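Local coordinates for protein sulfite dehydrogenase (Paracoccus pantotrophus, PDB 2XTS) that probably oxidises protein-bound sulfur as the molybdenum-cofactor subunit of the sulfane dehydrogenase SoxCD, working in complex with a heme-carrying cytochrome, at residues 271-276 and 374-379. Residues are numbered along the deposited sequence; the frame is centred on the assembly and turned at random.
Sequences PSPQVP and QTWWVK
Pro-273 and Ser-272 lie over one face of the Trp-376 indole. CD of Pro-273 sits above the six-membered ring, 3.5 Å from its centroid and 15° off the ring normal. CG of Pro-273 adds a contact at 3.7 Å to CZ3 of Trp-376. CA of Ser-272 stands over the five-membered ring, 4.1 Å from its centroid and only 9° off the normal. Both are CH-pi contacts, so a prolyl ring and a piece of backbone share one indole face. Pro-271 comes in obliquely, with its O 3.3 Å from CD1 of Trp-376. CG of Gln-374 packs on the opposite face of the indole, 3.7 Å above the plane.

Both segments belong to the Mo-co oxidoreductase dimerisation domain, of the E-set (immunoglobulin-like) clan. Trp-376 projects from strand 375-378 toward the loop that follows strand 265-270. The contact lies away from the molybdenum and heme sites. CG of Trp-376 is anti to the carbonyl carbon and beside the backbone N (chi1 -58°), which lays the indole face against the loop. The NE1 proton goes to the backbone O of Ile-268, and this bond, with the packing on both faces, probably limits how far the ring can turn. A leucine in its place would probably leave that carbonyl without its donor and Pro-273 without a flat surface to rest on.

A cis peptide precedes Pro-271. A type I turn then runs from Ser-272 to Val-275, closed by Val-275 N to Ser-272 O at 2.8 Å. Ser-272 OG bonds to Thr-269 O. From within the turn, Gln-274 NE2 donates to Ala-193 O of the cytochrome chain.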
loop_
_atom_site.group_PDB
_atom_site.type_symbol
_atom_site.label_atom_id
_atom_site.label_comp_id
_atom_site.label_asym_id
_atom_site.label_seq_id
_atom_site.Cartn_x
_atom_site.Cartn_y
_atom_site.Cartn_z
ATOM N N PRO A 271 13.087 -9.287 -16.863
ATOM C CA PRO A 271 14.312 -9.849 -16.285
ATOM C C PRO A 271 15.256 -8.755 -15.802
ATOM O O PRO A 271 15.249 -7.643 -16.324
ATOM C CB PRO A 271 14.958 -10.610 -17.464
ATOM C CG PRO A 271 13.924 -10.763 -18.462
ATOM C CD PRO A 271 12.971 -9.612 -18.292
ATOM N N SER A 272 16.059 -9.092 -14.805
ATOM C CA SER A 272 17.087 -8.201 -14.285
ATOM C C SER A 272 18.085 -9.093 -13.537
ATOM O O SER A 272 17.829 -10.285 -13.370
ATOM C CB SER A 272 16.482 -7.099 -13.394
ATOM O OG SER A 272 15.879 -7.662 -12.234
ATOM N N PRO A 273 19.207 -8.537 -13.044
ATOM C CA PRO A 273 20.201 -9.452 -12.456
ATOM C C PRO A 273 19.719 -10.317 -11.290
ATOM O O PRO A 273 20.172 -11.445 -11.158
ATOM C CB PRO A 273 21.324 -8.509 -12.019
ATOM C CG PRO A 273 21.242 -7.396 -13.046
ATOM C CD PRO A 273 19.757 -7.187 -13.272
ATOM N N GLN A 274 18.821 -9.799 -10.456
ATOM C CA GLN A 274 18.252 -10.561 -9.356
ATOM C C GLN A 274 17.073 -11.419 -9.786
ATOM O O GLN A 274 16.509 -12.107 -8.946
ATOM C CB GLN A 274 17.758 -9.602 -8.263
ATOM C CG GLN A 274 18.836 -8.792 -7.561
ATOM C CD GLN A 274 18.255 -7.558 -6.916
ATOM O OE1 GLN A 274 17.838 -6.631 -7.616
ATOM N NE2 GLN A 274 18.192 -7.545 -5.572
ATOM N N VAL A 275 16.640 -11.319 -11.043
ATOM C CA VAL A 275 15.482 -12.033 -11.564
ATOM C C VAL A 275 15.890 -12.725 -12.876
ATOM O O VAL A 275 15.504 -12.323 -13.981
ATOM C CB VAL A 275 14.283 -11.089 -11.819
ATOM C CG1 VAL A 275 13.019 -11.907 -12.146
ATOM C CG2 VAL A 275 14.037 -10.172 -10.651
ATOM N N PRO A 276 16.732 -13.751 -12.768
ATOM C CA PRO A 276 17.129 -14.512 -13.955
ATOM C C PRO A 276 15.983 -15.270 -14.585
ATOM O O PRO A 276 14.982 -15.547 -13.918
ATOM C CB PRO A 276 18.138 -15.502 -13.391
ATOM C CG PRO A 276 17.715 -15.691 -11.984
ATOM C CD PRO A 276 17.294 -14.335 -11.547
ATOM N N GLN A 374 19.139 2.192 -18.854
ATOM C CA GLN A 374 19.775 1.007 -18.304
ATOM C C GLN A 374 19.743 -0.136 -19.322
ATOM O O GLN A 374 18.731 -0.345 -19.991
ATOM C CB GLN A 374 19.001 0.570 -17.042
ATOM C CG GLN A 374 19.517 -0.716 -16.410
ATOM C CD GLN A 374 20.925 -0.606 -15.850
ATOM O OE1 GLN A 374 21.856 -1.337 -16.246
ATOM N NE2 GLN A 374 21.104 0.313 -14.951
ATOM N N THR A 375 20.840 -0.873 -19.431
ATOM C CA THR A 375 20.932 -2.038 -20.297
ATOM C C THR A 375 21.111 -3.286 -19.451
ATOM O O THR A 375 21.937 -3.313 -18.527
ATOM C CB THR A 375 22.145 -1.929 -21.213
ATOM O OG1 THR A 375 22.106 -0.682 -21.920
ATOM C CG2 THR A 375 22.211 -3.074 -22.228
ATOM N N TRP A 376 20.346 -4.328 -19.769
ATOM C CA TRP A 376 20.581 -5.657 -19.208
ATOM C C TRP A 376 21.062 -6.609 -20.301
ATOM O O TRP A 376 20.417 -6.742 -21.357
ATOM C CB TRP A 376 19.317 -6.304 -18.623
ATOM C CG TRP A 376 18.610 -5.552 -17.551
ATOM C CD1 TRP A 376 17.265 -5.343 -17.507
ATOM C CD2 TRP A 376 19.151 -4.918 -16.364
ATOM N NE1 TRP A 376 16.932 -4.638 -16.386
ATOM C CE2 TRP A 376 18.063 -4.367 -15.667
ATOM C CE3 TRP A 376 20.428 -4.805 -15.808
ATOM C CZ2 TRP A 376 18.223 -3.670 -14.482
ATOM C CZ3 TRP A 376 20.583 -4.127 -14.625
ATOM C CH2 TRP A 376 19.497 -3.568 -13.978
ATOM N N TRP A 377 22.169 -7.280 -20.031
ATOM C CA TRP A 377 22.619 -8.368 -20.898
ATOM C C TRP A 377 22.004 -9.675 -20.420
ATOM O O TRP A 377 22.337 -10.158 -19.357
ATOM C CB TRP A 377 24.143 -8.436 -20.893
ATOM C CG TRP A 377 24.743 -9.509 -21.744
ATOM C CD1 TRP A 377 24.266 -10.013 -22.904
ATOM C CD2 TRP A 377 25.991 -10.159 -21.506
ATOM N NE1 TRP A 377 25.141 -10.951 -23.419
ATOM C CE2 TRP A 377 26.219 -11.042 -22.585
ATOM C CE3 TRP A 377 26.962 -10.049 -20.506
ATOM C CZ2 TRP A 377 27.355 -11.847 -22.665
ATOM C CZ3 TRP A 377 28.100 -10.861 -20.584
ATOM C CH2 TRP A 377 28.280 -11.742 -21.656
ATOM N N VAL A 378 21.090 -10.216 -21.226
ATOM C CA VAL A 378 20.494 -11.521 -20.964
ATOM C C VAL A 378 21.314 -12.548 -21.725
ATOM O O VAL A 378 21.415 -12.492 -22.942
ATOM C CB VAL A 378 19.019 -11.592 -21.410
ATOM C CG1 VAL A 378 18.420 -12.979 -21.144
ATOM C CG2 VAL A 378 18.187 -10.522 -20.709
ATOM N N LYS A 379 21.887 -13.478 -20.990
ATOM C CA LYS A 379 22.763 -14.504 -21.552
ATOM C C LYS A 379 21.955 -15.746 -21.922
ATOM O O LYS A 379 20.809 -15.900 -21.520
ATOM C CB LYS A 379 23.904 -14.836 -20.581
ATOM C CG LYS A 379 24.770 -13.607 -20.293
ATOM C CD LYS A 379 25.945 -13.859 -19.370
ATOM C CE LYS A 379 25.528 -13.916 -17.930
ATOM N NZ LYS A 379 26.716 -13.994 -17.045
#